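Local coordinates for probable benzoylformate decarboxylase (Rhodococcus jostii, PDB 7ORX), which belongs to the thiamine diphosphate-dependent enzymes and binds thiamine diphosphate and a sodium ion in an assembly of four chains, at residues E9-L14 against L32-G37; D58-V63 against Q417-D422; T133-V138 against W166-P171; D372-N377 against S397-A402. All blocks are in the same frame, centred on the assembly; numbering follows the deposited sequence.

Interactions 1 and 3 form one cluster in the N-terminal part of the chain, their centres 12 Å apart: the Trp166 ring meets Phe34 (Phe34 CD1 to Trp166 CZ2, 3.6 Å), and Val10 packs on Ala170. Interaction 2 brings this part against the C-terminal thiamine diphosphate-binding region, where it touches interaction 4, with centres 11 Å apart and Ser420 packed on Ile374. The two clusters do not touch; interactions 1 and 2 are about 14 Å apart at their nearest atoms. Both approach the cofactor sites: the side chain of Leu35 lies about 10 Å, and that of Pro401 about 7 Å, from a bound thiamine diphosphate. Interactions 1 and 4 also touch a second subunit.

Interaction 1. Residues E9-L14 against L32-G37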
# COMPACT_ATOMS: atom_id res chain seq x y z
N GLU C 9 -30.27 10.20 2.58
CA GLU C 9 -31.62 9.66 2.27
C GLU C 9 -31.48 8.53 1.25
O GLU C 9 -32.19 7.52 1.36
CB GLU C 9 -32.54 10.75 1.76
CG GLU C 9 -32.84 11.81 2.82
CD GLU C 9 -33.67 13.00 2.36
OE1 GLU C 9 -33.46 13.52 1.22
OE2 GLU C 9 -34.49 13.45 3.17
N VAL C 10 -30.58 8.69 0.29
CA VAL C 10 -30.45 7.69 -0.80
C VAL C 10 -29.72 6.45 -0.27
O VAL C 10 -30.09 5.32 -0.66
CB VAL C 10 -29.73 8.29 -2.02
CG1 VAL C 10 -29.50 7.22 -3.08
CG2 VAL C 10 -30.51 9.44 -2.60
N THR C 11 -28.68 6.68 0.53
CA THR C 11 -27.87 5.60 1.16
C THR C 11 -28.79 4.69 1.97
O THR C 11 -28.76 3.48 1.72
CB THR C 11 -26.72 6.17 1.99
OG1 THR C 11 -25.86 6.94 1.15
CG2 THR C 11 -25.90 5.09 2.67
N TYR C 12 -29.63 5.26 2.85
CA TYR C 12 -30.61 4.52 3.70
C TYR C 12 -31.65 3.82 2.83
O TYR C 12 -31.96 2.66 3.11
CB TYR C 12 -31.23 5.43 4.75
CG TYR C 12 -30.40 5.57 6.00
CD1 TYR C 12 -30.12 4.46 6.78
CD2 TYR C 12 -29.87 6.79 6.41
CE1 TYR C 12 -29.34 4.56 7.93
CE2 TYR C 12 -29.10 6.92 7.55
CZ TYR C 12 -28.84 5.79 8.32
OH TYR C 12 -28.10 5.86 9.48
N GLU C 13 -32.12 4.44 1.74
CA GLU C 13 -33.12 3.77 0.87
C GLU C 13 -32.47 2.53 0.25
O GLU C 13 -33.17 1.51 -0.01
CB GLU C 13 -33.71 4.77 -0.13
CG GLU C 13 -34.73 4.15 -1.09
CD GLU C 13 -36.22 4.46 -1.00
OE1 GLU C 13 -36.83 4.77 -2.08
OE2 GLU C 13 -36.80 4.29 0.12
N LEU C 14 -31.16 2.61 0.04
CA LEU C 14 -30.38 1.57 -0.64
C LEU C 14 -30.10 0.44 0.33
O LEU C 14 -30.33 -0.72 -0.04
CB LEU C 14 -29.10 2.22 -1.17
CG LEU C 14 -28.06 1.25 -1.69
CD1 LEU C 14 -28.45 0.68 -3.04
CD2 LEU C 14 -26.70 1.92 -1.77
N LEU C 32 -22.07 10.65 13.88
CA LEU C 32 -23.38 11.13 14.34
C LEU C 32 -24.19 11.58 13.12
O LEU C 32 -25.35 11.19 13.02
CB LEU C 32 -23.21 12.22 15.41
CG LEU C 32 -22.41 11.85 16.64
CD1 LEU C 32 -22.32 13.04 17.59
CD2 LEU C 32 -23.01 10.65 17.36
N PRO C 33 -23.64 12.36 12.14
CA PRO C 33 -24.41 12.79 10.96
C PRO C 33 -24.97 11.64 10.09
O PRO C 33 -25.98 11.82 9.47
CB PRO C 33 -23.44 13.65 10.15
CG PRO C 33 -22.41 14.11 11.16
CD PRO C 33 -22.29 12.95 12.12
N PHE C 34 -24.31 10.48 10.08
CA PHE C 34 -24.85 9.27 9.42
C PHE C 34 -26.02 8.72 10.24
O PHE C 34 -27.09 8.44 9.71
CB PHE C 34 -23.79 8.18 9.24
CG PHE C 34 -24.39 6.93 8.66
CD1 PHE C 34 -25.00 6.95 7.41
CD2 PHE C 34 -24.41 5.74 9.39
CE1 PHE C 34 -25.57 5.79 6.89
CE2 PHE C 34 -24.98 4.59 8.86
CZ PHE C 34 -25.56 4.61 7.61
N LEU C 35 -25.79 8.56 11.54
CA LEU C 35 -26.73 7.84 12.44
C LEU C 35 -28.00 8.67 12.62
O LEU C 35 -29.05 8.05 12.89
CB LEU C 35 -26.06 7.55 13.78
CG LEU C 35 -24.93 6.51 13.75
CD1 LEU C 35 -24.36 6.27 15.15
CD2 LEU C 35 -25.41 5.21 13.11
N SER C 36 -27.91 10.00 12.49
CA SER C 36 -29.05 10.91 12.78
C SER C 36 -30.19 10.66 11.78
O SER C 36 -31.36 10.79 12.18
CB SER C 36 -28.62 12.36 12.80
OG SER C 36 -28.10 12.78 11.54
N GLY C 37 -29.86 10.29 10.55
CA GLY C 37 -30.82 10.10 9.45
C GLY C 37 -31.32 8.67 9.39
O GLY C 37 -32.07 8.34 8.46
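Tyr12 reaches from helix 7-17 to the main chain of Phe34 and donates its phenolic hydroxyl to the carbonyl oxygen, with OH 2.8 Å from Phe34 O. The oxygen lies at the edge of the tyrosine ring, near its plane, whereas the donor stands about 50° out of the plane of the carbonyl. Phe34 turns its own ring back under the same hydroxyl: with CG anti to the backbone N (chi1 176°), Tyr12 OH sits 3.3 Å above the centre of one phenyl face. The two ring planes are only 9° from parallel, yet the rings are slid so far apart that they barely overlap, and their closest carbons are Tyr12 CZ and Phe34 CZ or CE1. One hydroxyl thus bonds to a main-chain carbonyl while covering the ring of the same residue. Thr11 adds a lighter touch on this buried side, its CG2 lying 4.3 Å from Phe34 CE1 while its OG1 bonds to Val7 O. Against this buried pair, Gly37 forms the solvent-exposed rim, its carbonyl carbon 3.4 Å from Tyr12 CE2 where the chain has left the helix. Phe42 meets the tyrosine ring edge to face. The contact ties together the helices before and after strand 22-25, within the parallel alpha/beta fold characteristic of the N-terminal thiamine diphosphate-binding domain.

Interaction 2. Residues D58-V63 against Q417-D422; sequences DGYSLV and QLASPD
Ser420 N donates to Gln417 O at 2.8 Å in the turn at residues 417-420, and the OG of the same serine lies 3.4 Å from Val63 CG1. That turn brings Ala419 forward, and its methyl group is the centre of an otherwise apolar contact. Tyr60 approaches it obliquely: a chi1 of -173° swings the ring so that CD2 and CE2 meet the alanine, CD2 at 3.5 Å from Ala419 CB. One helical turn on, Val63 closes in on the same methyl, its CB 4.0 Å from Ala419 CB. Leu418 CG meets the same two ring carbons, lying 4.1 Å from Tyr60 CE2. The small alanine lets the backbones come close, the CA atoms of Tyr60 and Ala419 being 5.3 Å apart. The Gln417 side chain points elsewhere, its OE1 taking a bond from Val425 N and its NE2 giving one to Arg423 O, which ties the turn to the start of strand 425-430. Tyr60 also meets the ring of Phe24 and touches Thr68, and Leu418 touches Arg43 and Val45, so that helix 50-64 and residues 417-420 meet over strands 43-46, 22-25 and 68-73 of the N-terminal sheet.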
# COMPACT_ATOMS: atom_id res chain seq x y z
N ASP C 58 -20.00 -10.31 12.42
CA ASP C 58 -19.51 -11.52 11.72
C ASP C 58 -20.45 -12.68 12.06
O ASP C 58 -20.95 -13.35 11.14
CB ASP C 58 -18.04 -11.79 12.06
CG ASP C 58 -17.30 -12.66 11.04
OD1 ASP C 58 -17.86 -12.87 9.94
OD2 ASP C 58 -16.16 -13.16 11.33
N GLY C 59 -20.71 -12.90 13.35
CA GLY C 59 -21.59 -13.99 13.77
C GLY C 59 -22.96 -13.83 13.14
O GLY C 59 -23.54 -14.82 12.66
N TYR C 60 -23.47 -12.62 13.14
CA TYR C 60 -24.82 -12.33 12.59
C TYR C 60 -24.83 -12.73 11.10
O TYR C 60 -25.75 -13.38 10.61
CB TYR C 60 -25.16 -10.86 12.82
CG TYR C 60 -26.56 -10.53 12.43
CD1 TYR C 60 -26.86 -10.14 11.14
CD2 TYR C 60 -27.59 -10.61 13.35
CE1 TYR C 60 -28.16 -9.87 10.77
CE2 TYR C 60 -28.89 -10.34 12.99
CZ TYR C 60 -29.18 -9.94 11.69
OH TYR C 60 -30.45 -9.65 11.33
N SER C 61 -23.75 -12.37 10.42
CA SER C 61 -23.58 -12.64 8.99
C SER C 61 -23.49 -14.14 8.70
O SER C 61 -24.07 -14.61 7.73
CB SER C 61 -22.39 -11.92 8.49
OG SER C 61 -21.99 -12.49 7.24
N LEU C 62 -22.74 -14.87 9.50
CA LEU C 62 -22.49 -16.31 9.27
C LEU C 62 -23.80 -17.09 9.37
O LEU C 62 -24.02 -18.02 8.59
CB LEU C 62 -21.47 -16.82 10.29
CG LEU C 62 -20.04 -16.38 10.02
CD1 LEU C 62 -19.17 -16.47 11.26
CD2 LEU C 62 -19.47 -17.22 8.92
N VAL C 63 -24.67 -16.70 10.28
CA VAL C 63 -25.92 -17.47 10.46
C VAL C 63 -26.85 -17.18 9.29
O VAL C 63 -27.42 -18.15 8.77
CB VAL C 63 -26.56 -17.15 11.81
CG1 VAL C 63 -27.95 -17.75 11.88
CG2 VAL C 63 -25.68 -17.60 12.97
N GLN C 417 -26.78 -15.34 17.94
CA GLN C 417 -28.03 -15.55 18.69
C GLN C 417 -29.04 -14.52 18.21
O GLN C 417 -30.16 -14.93 17.89
CB GLN C 417 -27.82 -15.45 20.19
CG GLN C 417 -29.10 -15.79 20.94
CD GLN C 417 -29.53 -17.22 20.69
OE1 GLN C 417 -29.12 -18.12 21.41
NE2 GLN C 417 -30.34 -17.41 19.67
N LEU C 418 -28.64 -13.26 18.10
CA LEU C 418 -29.49 -12.16 17.56
C LEU C 418 -30.09 -12.54 16.20
O LEU C 418 -31.18 -12.13 15.90
CB LEU C 418 -28.63 -10.90 17.46
CG LEU C 418 -29.38 -9.67 17.00
CD1 LEU C 418 -30.54 -9.36 17.94
CD2 LEU C 418 -28.44 -8.48 16.86
N ALA C 419 -29.35 -13.28 15.40
CA ALA C 419 -29.75 -13.70 14.04
C ALA C 419 -30.62 -14.94 14.10
O ALA C 419 -31.17 -15.32 13.07
CB ALA C 419 -28.52 -13.99 13.23
N SER C 420 -30.59 -15.65 15.23
CA SER C 420 -31.12 -17.03 15.36
C SER C 420 -32.32 -17.02 16.30
O SER C 420 -32.18 -17.35 17.47
CB SER C 420 -30.05 -18.00 15.78
OG SER C 420 -29.65 -18.77 14.65
N PRO C 421 -33.54 -16.73 15.79
CA PRO C 421 -34.71 -16.58 16.64
C PRO C 421 -35.19 -17.94 17.20
O PRO C 421 -35.65 -17.92 18.29
CB PRO C 421 -35.73 -15.92 15.70
CG PRO C 421 -35.39 -16.45 14.34
CD PRO C 421 -33.89 -16.62 14.36
N ASP C 422 -35.03 -19.06 16.47
CA ASP C 422 -35.60 -20.39 16.84
C ASP C 422 -34.51 -21.40 17.28
O ASP C 422 -34.81 -22.61 17.27
CB ASP C 422 -36.34 -21.07 15.69
CG ASP C 422 -37.17 -20.13 14.85
OD1 ASP C 422 -38.01 -19.42 15.47
OD2 ASP C 422 -36.97 -20.10 13.58

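Interaction 3. Residues T133-V138 against W166-P171; sequences TCAEDV and WAAEAP
Ala135 and Ala168 meet methyl to methyl, CB to CB at 3.5 Å, midway in a contact made of small apolar touches between two irregular loops. To one side Pro171 brings CG and CD up to the Glu136 carbonyl, with CG 3.9 Å from Glu136 CB. To the other, Val138 sends CG1 to the six-membered ring of Trp166, 4.0 Å from both CZ3 and CH2, the two side chains crossing at about a right angle. The valine's chi1 of 167° extends this branch to the indole, although the Trp166 CB itself points away from this loop. The carboxylates of Glu136 and Glu169 belong to residues exposed to solvent.

A second shell sets these groups in place. Val138 N bonds to Ala135 O at 3.0 Å and Asp137 N to Cys134 O at 3.2 Å, which coils the 133-138 chain just ahead of helix 138-149. Asp137 stands at the N-cap position but makes no capping bond with its side chain; its OD1 forms a salt bridge with Arg140 NE instead. The facing loop is held by backbone bonds of Trp166 with Ser8, Ala168 with Val7 and Ala170 with Ala5. Thr133 OG1 bonds to Arg104 O of the third subunit. The contact therefore joins the loop after strand 128-130 to that after strand 157-162, neighbours in the N-terminal parallel sheet, beside the start of helix 7-17.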
# COMPACT_ATOMS: atom_id res chain seq x y z
N THR C 133 -14.29 9.98 -3.83
CA THR C 133 -13.57 11.23 -4.17
C THR C 133 -14.46 12.47 -3.95
O THR C 133 -13.91 13.59 -3.96
CB THR C 133 -13.05 11.14 -5.60
OG1 THR C 133 -14.19 10.87 -6.44
CG2 THR C 133 -11.98 10.06 -5.70
N CYS C 134 -15.77 12.29 -3.75
CA CYS C 134 -16.72 13.38 -3.43
C CYS C 134 -17.99 12.82 -2.79
O CYS C 134 -18.27 11.66 -2.95
CB CYS C 134 -17.09 14.13 -4.71
SG CYS C 134 -17.61 13.00 -6.03
N ALA C 135 -18.77 13.68 -2.15
CA ALA C 135 -20.07 13.34 -1.55
C ALA C 135 -20.97 12.65 -2.58
O ALA C 135 -21.61 11.68 -2.24
CB ALA C 135 -20.68 14.60 -0.99
N GLU C 136 -21.01 13.14 -3.81
CA GLU C 136 -21.94 12.66 -4.86
C GLU C 136 -21.78 11.15 -5.04
O GLU C 136 -22.78 10.43 -5.28
CB GLU C 136 -21.63 13.42 -6.13
CG GLU C 136 -22.01 14.89 -6.02
CD GLU C 136 -21.07 15.87 -6.73
OE1 GLU C 136 -21.46 16.38 -7.81
OE2 GLU C 136 -19.96 16.11 -6.18
N ASP C 137 -20.53 10.69 -4.96
CA ASP C 137 -20.21 9.29 -5.28
C ASP C 137 -20.41 8.38 -4.05
O ASP C 137 -20.04 7.20 -4.12
CB ASP C 137 -18.78 9.20 -5.82
CG ASP C 137 -18.51 7.93 -6.62
OD1 ASP C 137 -19.38 7.59 -7.51
OD2 ASP C 137 -17.43 7.27 -6.35
N VAL C 138 -20.94 8.88 -2.93
CA VAL C 138 -21.03 8.04 -1.73
C VAL C 138 -22.06 6.95 -1.95
O VAL C 138 -21.76 5.78 -1.74
CB VAL C 138 -21.23 8.89 -0.47
CG1 VAL C 138 -21.64 8.06 0.72
CG2 VAL C 138 -19.95 9.64 -0.15
N TRP C 166 -22.84 13.42 4.06
CA TRP C 166 -24.20 12.84 4.25
C TRP C 166 -25.28 13.89 3.93
O TRP C 166 -26.33 13.54 3.46
CB TRP C 166 -24.32 12.30 5.67
CG TRP C 166 -23.41 11.15 5.91
CD1 TRP C 166 -22.37 11.08 6.79
CD2 TRP C 166 -23.46 9.88 5.24
NE1 TRP C 166 -21.77 9.85 6.72
CE2 TRP C 166 -22.42 9.09 5.79
CE3 TRP C 166 -24.31 9.34 4.28
CZ2 TRP C 166 -22.18 7.79 5.35
CZ3 TRP C 166 -24.09 8.05 3.87
CH2 TRP C 166 -23.03 7.28 4.40
N ALA C 167 -24.96 15.16 4.19
CA ALA C 167 -25.86 16.32 4.07
C ALA C 167 -25.83 16.84 2.64
O ALA C 167 -26.74 17.61 2.27
CB ALA C 167 -25.42 17.39 5.05
N ALA C 168 -24.85 16.46 1.81
CA ALA C 168 -24.74 16.97 0.42
C ALA C 168 -25.92 16.48 -0.43
O ALA C 168 -26.49 15.42 -0.10
CB ALA C 168 -23.42 16.55 -0.18
N GLU C 169 -26.26 17.23 -1.48
CA GLU C 169 -27.33 16.83 -2.42
C GLU C 169 -26.87 15.56 -3.13
O GLU C 169 -25.71 15.51 -3.54
CB GLU C 169 -27.65 17.96 -3.39
CG GLU C 169 -28.92 17.74 -4.23
CD GLU C 169 -29.05 18.61 -5.49
OE1 GLU C 169 -27.99 19.11 -5.98
OE2 GLU C 169 -30.21 18.83 -6.01
N ALA C 170 -27.74 14.55 -3.23
CA ALA C 170 -27.46 13.28 -3.94
C ALA C 170 -27.58 13.50 -5.44
O ALA C 170 -28.44 14.26 -5.86
CB ALA C 170 -28.42 12.20 -3.51
N PRO C 171 -26.82 12.75 -6.27
CA PRO C 171 -26.90 12.86 -7.72
C PRO C 171 -28.24 12.45 -8.30
O PRO C 171 -28.88 11.51 -7.83
CB PRO C 171 -25.87 11.83 -8.25
CG PRO C 171 -24.98 11.58 -7.11
CD PRO C 171 -25.91 11.66 -5.91

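Interaction 4. Residues D372-N377 against S397-A402; sequences DAIYVN and SYYFPA
Ser397 opens the pairing with Ile374-Asn377: its carbonyl oxygen accepts a hydrogen bond from Tyr375 N at 2.7 Å, nearly straight (172° at the hydrogen), though the donor is tilted well above the carbonyl plane. Its own OG turns to His394 O. Tyr398 follows on the same face of the sheet as Tyr375. Asn377, through its chi1 of -166°, lays its amide across this ring, Tyr398 CE1 coming 3.5 Å from Asn377 CB, with amide and ring planes 60° apart. Tyr399 bonds through both its backbone N and its backbone O. The N donates to Tyr375 O at 3.0 Å, in the carbonyl plane, and the O receives a bond from Asn377 N at 2.9 Å almost in line with the C=O bond. On the face shared with Val376, Tyr399 takes Ile374 CG2 at the edge of its ring, 3.7 Å from CE2. Phe400 presents a ring edge to Asn377 OD1, 3.8 Å from CD2, while that oxygen accepts a hydrogen bond from Ser379 N. Pro401 ends the contact with CD 3.4 Å from Asn377 O. Strands 374-378 and 398-399 run parallel, joined through helix 383-389 in a beta-alpha-beta unit at one edge of the C-terminal sheet, the parallel alpha/beta arrangement typical of thiamine diphosphate-binding domains.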
# COMPACT_ATOMS: atom_id res chain seq x y z
N ASP C 372 -30.77 -29.01 17.84
CA ASP C 372 -30.48 -28.02 16.77
C ASP C 372 -29.72 -26.83 17.35
O ASP C 372 -29.76 -25.75 16.74
CB ASP C 372 -31.77 -27.56 16.09
CG ASP C 372 -32.77 -26.82 16.99
OD1 ASP C 372 -32.56 -26.75 18.24
OD2 ASP C 372 -33.75 -26.27 16.45
N ALA C 373 -29.01 -26.99 18.45
CA ALA C 373 -28.18 -25.89 18.99
C ALA C 373 -27.19 -25.46 17.91
O ALA C 373 -26.87 -26.29 17.07
CB ALA C 373 -27.47 -26.31 20.24
N ILE C 374 -26.74 -24.22 17.96
CA ILE C 374 -25.57 -23.67 17.22
C ILE C 374 -24.41 -23.52 18.20
O ILE C 374 -24.61 -22.81 19.19
CB ILE C 374 -25.94 -22.29 16.65
CG1 ILE C 374 -27.10 -22.39 15.65
CG2 ILE C 374 -24.73 -21.61 16.04
CD1 ILE C 374 -27.58 -21.10 15.13
N TYR C 375 -23.24 -24.10 17.94
CA TYR C 375 -22.09 -23.95 18.87
C TYR C 375 -21.10 -22.96 18.29
O TYR C 375 -20.57 -23.23 17.24
CB TYR C 375 -21.44 -25.31 19.18
CG TYR C 375 -22.39 -26.28 19.83
CD1 TYR C 375 -22.64 -26.26 21.19
CD2 TYR C 375 -23.10 -27.18 19.07
CE1 TYR C 375 -23.54 -27.15 21.78
CE2 TYR C 375 -24.01 -28.05 19.63
CZ TYR C 375 -24.23 -28.06 20.98
OH TYR C 375 -25.13 -28.96 21.49
N VAL C 376 -20.82 -21.88 19.00
CA VAL C 376 -19.69 -20.99 18.65
C VAL C 376 -18.52 -21.33 19.59
O VAL C 376 -18.57 -20.97 20.77
CB VAL C 376 -20.08 -19.51 18.73
CG1 VAL C 376 -18.91 -18.58 18.49
CG2 VAL C 376 -21.21 -19.18 17.76
N ASN C 377 -17.51 -22.00 19.04
CA ASN C 377 -16.33 -22.57 19.72
C ASN C 377 -15.14 -21.63 19.62
O ASN C 377 -14.81 -21.24 18.54
CB ASN C 377 -15.96 -23.89 19.04
CG ASN C 377 -15.01 -24.70 19.87
OD1 ASN C 377 -14.04 -24.17 20.39
ND2 ASN C 377 -15.30 -25.97 20.05
N SER C 397 -24.37 -25.41 12.49
CA SER C 397 -24.32 -25.91 13.89
C SER C 397 -22.98 -25.62 14.59
O SER C 397 -22.97 -25.76 15.82
CB SER C 397 -24.62 -27.35 13.93
OG SER C 397 -25.96 -27.57 13.53
N TYR C 398 -21.94 -25.21 13.87
CA TYR C 398 -20.57 -24.98 14.41
C TYR C 398 -19.93 -23.78 13.70
O TYR C 398 -19.93 -23.73 12.48
CB TYR C 398 -19.72 -26.23 14.22
CG TYR C 398 -18.33 -26.16 14.82
CD1 TYR C 398 -18.13 -26.46 16.14
CD2 TYR C 398 -17.22 -25.79 14.08
CE1 TYR C 398 -16.88 -26.40 16.72
CE2 TYR C 398 -15.96 -25.71 14.65
CZ TYR C 398 -15.79 -26.02 15.98
OH TYR C 398 -14.58 -25.95 16.59
N TYR C 399 -19.39 -22.85 14.49
CA TYR C 399 -18.52 -21.74 14.05
C TYR C 399 -17.30 -21.70 14.98
O TYR C 399 -17.44 -21.81 16.16
CB TYR C 399 -19.27 -20.41 14.02
CG TYR C 399 -20.49 -20.48 13.15
CD1 TYR C 399 -20.41 -20.36 11.80
CD2 TYR C 399 -21.73 -20.74 13.69
CE1 TYR C 399 -21.52 -20.46 10.97
CE2 TYR C 399 -22.86 -20.87 12.89
CZ TYR C 399 -22.75 -20.71 11.53
OH TYR C 399 -23.88 -20.84 10.82
N PHE C 400 -16.12 -21.54 14.40
CA PHE C 400 -14.81 -21.38 15.08
C PHE C 400 -14.06 -20.31 14.28
O PHE C 400 -14.15 -20.26 13.07
CB PHE C 400 -14.12 -22.75 15.15
CG PHE C 400 -12.75 -22.73 15.75
CD1 PHE C 400 -11.67 -22.21 15.08
CD2 PHE C 400 -12.53 -23.19 17.04
CE1 PHE C 400 -10.41 -22.17 15.66
CE2 PHE C 400 -11.27 -23.14 17.63
CZ PHE C 400 -10.22 -22.61 16.94
N PRO C 401 -13.26 -19.44 14.92
CA PRO C 401 -12.59 -18.36 14.21
C PRO C 401 -11.73 -18.89 13.06
O PRO C 401 -10.83 -19.68 13.32
CB PRO C 401 -11.71 -17.69 15.29
CG PRO C 401 -11.66 -18.67 16.42
CD PRO C 401 -12.96 -19.41 16.36
N ALA C 402 -11.96 -18.40 11.85
CA ALA C 402 -11.39 -18.98 10.61
C ALA C 402 -9.92 -18.60 10.44
O ALA C 402 -9.29 -19.23 9.62
CB ALA C 402 -12.22 -18.62 9.40